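Local coordinates for uncharacterized protein (Borrelia turicatae, PDB 5VJ4) that is of unknown function but is a putative, possibly lipid-binding surface protein whose gene is differentially regulated in the tick-mammal cycle of relapsing fever spirochetes, at residues A[92-104]-A[116-128]. Sequence-based numbering, arbitrary orientation.
Sequences EEALAYLNETVID and VSRSGRKAISYIQ. With SO4 (sulfate ion), chain C.
The flat carbonyl group of Leu95 has Lys122 on one face and Leu98 N on the other. Lys122 NZ donates to Leu95 O over 2.8 Å, standing 44° out of the carbonyl plane rather than on a lone pair. Leu98 N reaches the same oxygen within a type I turn, so two donors grip it. Next door, Leu98 CG lies over the rim of one face of the Tyr97 ring, with Ala94 O at the ring edge. At the start of helix 118-128, Arg121 NH2 lies over the centre of the Arg118 guanidinium, while Ser117 O and Arg118 CA lie over the rim of one face of the Arg121 guanidinium.

In this all-helical fold the loop that opens the modelled chain, 92-104, lies along helix 118-128, the two linked through helix 105-114. Lysine suits its position because its long aliphatic part can pack while its ammonium travels on to the carbonyl. CG lies beside Glu100 O; beyond it the extended chain carries CE past Leu98 CB (3.7 Å). One turn before it, Leu95 CD2 packs on Ser119 CB and O, where a small residue leaves room for a leucine; one turn after it, Ser125 CB packs against Thr101 CA.

Thr101 runs side by side with Arg121, its OG1 turned anti to the backbone N (chi1 169°) and toward Arg121 CB. Compact, branched Val102 sends CG2 to Ile124 CG2, 4.3 Å away, and also meets helix 105-114. Beyond it a sulfate, probably from the crystallisation liquor, bridges loop and helix: its O2 accepts from Ile103 N and Asp104 N, while Gln128 NE2 donates to its O1 over 3.2 Å.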
loop_
_atom_site.group_PDB
_atom_site.type_symbol
_atom_site.label_atom_id
_atom_site.label_comp_id
_atom_site.label_asym_id
_atom_site.label_seq_id
_atom_site.Cartn_x
_atom_site.Cartn_y
_atom_site.Cartn_z
ATOM N N GLU A 92 7.739 33.510 -13.956
ATOM C CA GLU A 92 6.728 32.581 -14.548
ATOM C C GLU A 92 5.329 32.758 -13.981
ATOM O O GLU A 92 5.096 32.583 -12.772
ATOM C CB GLU A 92 7.167 31.099 -14.469
ATOM C CG GLU A 92 7.621 30.495 -15.807
ATOM C CD GLU A 92 6.727 30.870 -16.995
ATOM O OE1 GLU A 92 5.492 31.004 -16.819
ATOM O OE2 GLU A 92 7.260 31.058 -18.111
ATOM N N GLU A 93 4.397 33.107 -14.867
ATOM C CA GLU A 93 2.980 33.222 -14.510
ATOM C C GLU A 93 2.352 31.848 -14.247
ATOM O O GLU A 93 1.408 31.746 -13.463
ATOM C CB GLU A 93 2.188 33.986 -15.581
ATOM N N ALA A 94 2.879 30.803 -14.893
ATOM C CA ALA A 94 2.415 29.433 -14.657
ATOM C C ALA A 94 2.743 28.934 -13.250
ATOM O O ALA A 94 1.982 28.137 -12.690
ATOM C CB ALA A 94 2.959 28.475 -15.700
ATOM N N LEU A 95 3.854 29.410 -12.680
ATOM C CA LEU A 95 4.217 29.052 -11.305
ATOM C C LEU A 95 3.710 29.999 -10.234
ATOM O O LEU A 95 4.007 29.809 -9.062
ATOM C CB LEU A 95 5.713 28.802 -11.159
ATOM C CG LEU A 95 6.075 27.317 -11.334
ATOM C CD1 LEU A 95 5.723 26.805 -12.717
ATOM C CD2 LEU A 95 7.542 27.033 -11.060
ATOM N N ALA A 96 2.919 30.988 -10.648
ATOM C CA ALA A 96 2.398 32.014 -9.748
ATOM C C ALA A 96 1.447 31.499 -8.663
ATOM O O ALA A 96 1.276 32.130 -7.616
ATOM C CB ALA A 96 1.762 33.137 -10.536
ATOM N N TYR A 97 0.853 30.341 -8.888
ATOM C CA TYR A 97 -0.053 29.772 -7.886
ATOM C C TYR A 97 0.695 29.181 -6.677
ATOM O O TYR A 97 0.047 28.784 -5.684
ATOM C CB TYR A 97 -0.985 28.716 -8.525
ATOM C CG TYR A 97 -0.287 27.415 -8.863
ATOM C CD1 TYR A 97 0.545 27.322 -9.995
ATOM C CD2 TYR A 97 -0.431 26.274 -8.036
ATOM C CE1 TYR A 97 1.212 26.139 -10.297
ATOM C CE2 TYR A 97 0.241 25.082 -8.338
ATOM C CZ TYR A 97 1.053 25.022 -9.470
ATOM O OH TYR A 97 1.718 23.863 -9.785
ATOM N N LEU A 98 2.034 29.128 -6.753
ATOM C CA LEU A 98 2.808 28.373 -5.778
ATOM C C LEU A 98 3.035 29.007 -4.398
ATOM O O LEU A 98 2.788 28.359 -3.364
ATOM C CB LEU A 98 4.099 27.849 -6.394
ATOM C CG LEU A 98 3.878 26.536 -7.144
ATOM C CD1 LEU A 98 5.180 25.964 -7.679
ATOM C CD2 LEU A 98 3.201 25.514 -6.260
ATOM N N ASN A 99 3.513 30.248 -4.377
ATOM C CA ASN A 99 3.634 31.028 -3.111
ATOM C C ASN A 99 4.597 30.437 -2.060
ATOM O O ASN A 99 4.504 30.756 -0.877
ATOM C CB ASN A 99 2.247 31.270 -2.454
ATOM C CG ASN A 99 1.252 31.986 -3.367
ATOM O OD1 ASN A 99 1.619 32.763 -4.259
ATOM N ND2 ASN A 99 -0.031 31.743 -3.120
ATOM N N GLU A 100 5.516 29.582 -2.501
ATOM C CA GLU A 100 6.431 28.869 -1.614
ATOM C C GLU A 100 7.689 28.482 -2.336
ATOM O O GLU A 100 7.646 27.870 -3.406
ATOM C CB GLU A 100 5.803 27.612 -1.030
ATOM C CG GLU A 100 5.405 27.737 0.431
ATOM C CD GLU A 100 5.316 26.391 1.125
ATOM O OE1 GLU A 100 6.116 25.481 0.784
ATOM O OE2 GLU A 100 4.446 26.251 2.016
ATOM N N THR A 101 8.813 28.834 -1.719
ATOM C CA THR A 101 10.130 28.789 -2.349
ATOM C C THR A 101 11.194 28.651 -1.273
ATOM O O THR A 101 10.881 28.693 -0.079
ATOM C CB THR A 101 10.372 30.071 -3.175
ATOM O OG1 THR A 101 11.746 30.145 -3.590
ATOM C CG2 THR A 101 9.982 31.298 -2.351
ATOM N N VAL A 102 12.443 28.503 -1.697
ATOM C CA VAL A 102 13.561 28.377 -0.772
ATOM C C VAL A 102 13.669 29.578 0.173
ATOM O O VAL A 102 13.521 30.722 -0.267
ATOM C CB VAL A 102 14.880 28.222 -1.546
ATOM C CG1 VAL A 102 16.001 27.881 -0.599
ATOM C CG2 VAL A 102 14.760 27.103 -2.550
ATOM N N ILE A 103 13.907 29.315 1.458
ATOM C CA ILE A 103 14.190 30.388 2.401
ATOM C C ILE A 103 15.654 30.445 2.745
ATOM O O ILE A 103 16.227 31.531 2.786
ATOM C CB ILE A 103 13.396 30.282 3.707
ATOM C CG1 ILE A 103 11.898 30.536 3.468
ATOM C CG2 ILE A 103 13.910 31.271 4.741
ATOM C CD1 ILE A 103 11.603 31.691 2.558
ATOM N N ASP A 104 16.238 29.289 3.020
ATOM C CA ASP A 104 17.645 29.202 3.410
ATOM C C ASP A 104 18.569 29.953 2.478
ATOM O O ASP A 104 18.693 29.608 1.308
ATOM C CB ASP A 104 18.109 27.767 3.516
ATOM C CG ASP A 104 19.555 27.658 3.917
ATOM O OD1 ASP A 104 20.045 28.533 4.664
ATOM O OD2 ASP A 104 20.225 26.700 3.487
ATOM N N VAL A 116 19.529 30.025 -11.490
ATOM C CA VAL A 116 18.172 29.555 -11.334
ATOM C C VAL A 116 17.267 30.779 -11.125
ATOM O O VAL A 116 17.529 31.602 -10.259
ATOM C CB VAL A 116 18.045 28.430 -10.274
ATOM N N SER A 117 16.260 30.891 -11.993
ATOM C CA SER A 117 15.101 31.805 -11.905
ATOM C C SER A 117 14.291 31.700 -10.613
ATOM O O SER A 117 14.602 30.870 -9.747
ATOM C CB SER A 117 14.148 31.517 -13.070
ATOM O OG SER A 117 14.067 30.112 -13.306
ATOM N N ARG A 118 13.229 32.510 -10.520
ATOM C CA ARG A 118 12.322 32.509 -9.354
ATOM C C ARG A 118 11.581 31.204 -9.350
ATOM O O ARG A 118 11.533 30.517 -8.336
ATOM C CB ARG A 118 11.302 33.692 -9.331
ATOM C CG ARG A 118 11.843 35.050 -8.882
ATOM C CD ARG A 118 12.723 35.647 -9.977
ATOM N NE ARG A 118 13.705 36.638 -9.556
ATOM C CZ ARG A 118 14.925 36.734 -10.081
ATOM N NH1 ARG A 118 15.330 35.889 -11.023
ATOM N NH2 ARG A 118 15.757 37.658 -9.636
ATOM N N SER A 119 11.031 30.868 -10.511
ATOM C CA SER A 119 10.279 29.647 -10.704
ATOM C C SER A 119 11.145 28.432 -10.352
ATOM O O SER A 119 10.715 27.558 -9.607
ATOM C CB SER A 119 9.745 29.591 -12.137
ATOM O OG SER A 119 10.794 29.741 -13.063
ATOM N N GLY A 120 12.380 28.417 -10.845
ATOM C CA GLY A 120 13.350 27.375 -10.483
ATOM C C GLY A 120 13.541 27.211 -8.992
ATOM O O GLY A 120 13.683 26.105 -8.510
ATOM N N ARG A 121 13.547 28.324 -8.261
ATOM C CA ARG A 121 13.625 28.292 -6.805
ATOM C C ARG A 121 12.398 27.589 -6.280
ATOM O O ARG A 121 12.504 26.687 -5.436
ATOM C CB ARG A 121 13.726 29.701 -6.211
ATOM C CG ARG A 121 15.129 30.288 -6.201
ATOM C CD ARG A 121 15.147 31.653 -5.516
ATOM N NE ARG A 121 15.589 32.659 -6.472
ATOM C CZ ARG A 121 14.829 33.644 -6.943
ATOM N NH1 ARG A 121 13.591 33.801 -6.511
ATOM N NH2 ARG A 121 15.328 34.507 -7.824
ATOM N N LYS A 122 11.238 27.981 -6.803
ATOM C CA LYS A 122 9.969 27.412 -6.370
ATOM C C LYS A 122 9.939 25.883 -6.596
ATOM O O LYS A 122 9.399 25.148 -5.769
ATOM C CB LYS A 122 8.822 28.082 -7.110
ATOM C CG LYS A 122 8.176 29.240 -6.391
ATOM C CD LYS A 122 7.262 30.033 -7.318
ATOM C CE LYS A 122 6.250 30.828 -6.512
ATOM N NZ LYS A 122 5.371 31.624 -7.401
ATOM N N ALA A 123 10.528 25.428 -7.706
ATOM C CA ALA A 123 10.614 24.012 -8.031
ATOM C C ALA A 123 11.473 23.273 -7.025
ATOM O O ALA A 123 11.047 22.273 -6.445
ATOM C CB ALA A 123 11.145 23.801 -9.449
ATOM N N ILE A 124 12.690 23.760 -6.828
ATOM C CA ILE A 124 13.584 23.184 -5.833
ATOM C C ILE A 124 12.882 23.084 -4.469
ATOM O O ILE A 124 12.940 22.054 -3.821
ATOM C CB ILE A 124 14.900 23.968 -5.757
ATOM C CG1 ILE A 124 15.672 23.789 -7.066
ATOM C CG2 ILE A 124 15.749 23.481 -4.612
ATOM C CD1 ILE A 124 16.394 22.471 -7.219
ATOM N N SER A 125 12.158 24.119 -4.074
ATOM C CA SER A 125 11.437 24.040 -2.835
ATOM C C SER A 125 10.412 22.907 -2.859
ATOM O O SER A 125 10.232 22.196 -1.864
ATOM C CB SER A 125 10.762 25.348 -2.514
ATOM O OG SER A 125 9.816 25.125 -1.482
ATOM N N TYR A 126 9.758 22.735 -3.998
ATOM C CA TYR A 126 8.795 21.648 -4.181
ATOM C C TYR A 126 9.415 20.249 -4.004
ATOM O O TYR A 126 9.051 19.560 -3.056
ATOM C CB TYR A 126 8.148 21.776 -5.538
ATOM C CG TYR A 126 7.115 20.746 -5.848
ATOM C CD1 TYR A 126 5.829 20.838 -5.302
ATOM C CD2 TYR A 126 7.395 19.702 -6.757
ATOM C CE1 TYR A 126 4.856 19.899 -5.628
ATOM C CE2 TYR A 126 6.431 18.766 -7.100
ATOM C CZ TYR A 126 5.173 18.858 -6.520
ATOM O OH TYR A 126 4.238 17.910 -6.827
ATOM N N ILE A 127 10.351 19.841 -4.871
ATOM C CA ILE A 127 10.947 18.529 -4.701
ATOM C C ILE A 127 11.718 18.381 -3.404
ATOM O O ILE A 127 12.115 17.277 -3.045
ATOM C CB ILE A 127 11.828 18.083 -5.864
ATOM C CG1 ILE A 127 12.987 19.046 -6.052
ATOM C CG2 ILE A 127 10.983 17.933 -7.107
ATOM C CD1 ILE A 127 13.989 18.544 -7.067
ATOM N N GLN A 128 11.919 19.482 -2.696
ATOM C CA GLN A 128 12.645 19.418 -1.436
ATOM C C GLN A 128 11.879 18.584 -0.406
ATOM O O GLN A 128 12.475 17.847 0.372
ATOM C CB GLN A 128 12.860 20.811 -0.890
ATOM C CG GLN A 128 14.069 20.976 0.004
ATOM C CD GLN A 128 13.921 22.186 0.887
ATOM O OE1 GLN A 128 13.555 23.280 0.438
ATOM N NE2 GLN A 128 14.170 21.994 2.159
HETATM S S SO4 C . 13.994 26.204 3.721
HETATM O O1 SO4 C . 13.572 24.796 3.585
HETATM O O2 SO4 C . 14.684 26.629 2.486
HETATM O O3 SO4 C . 12.793 27.029 3.831
HETATM O O4 SO4 C . 14.884 26.351 4.911
#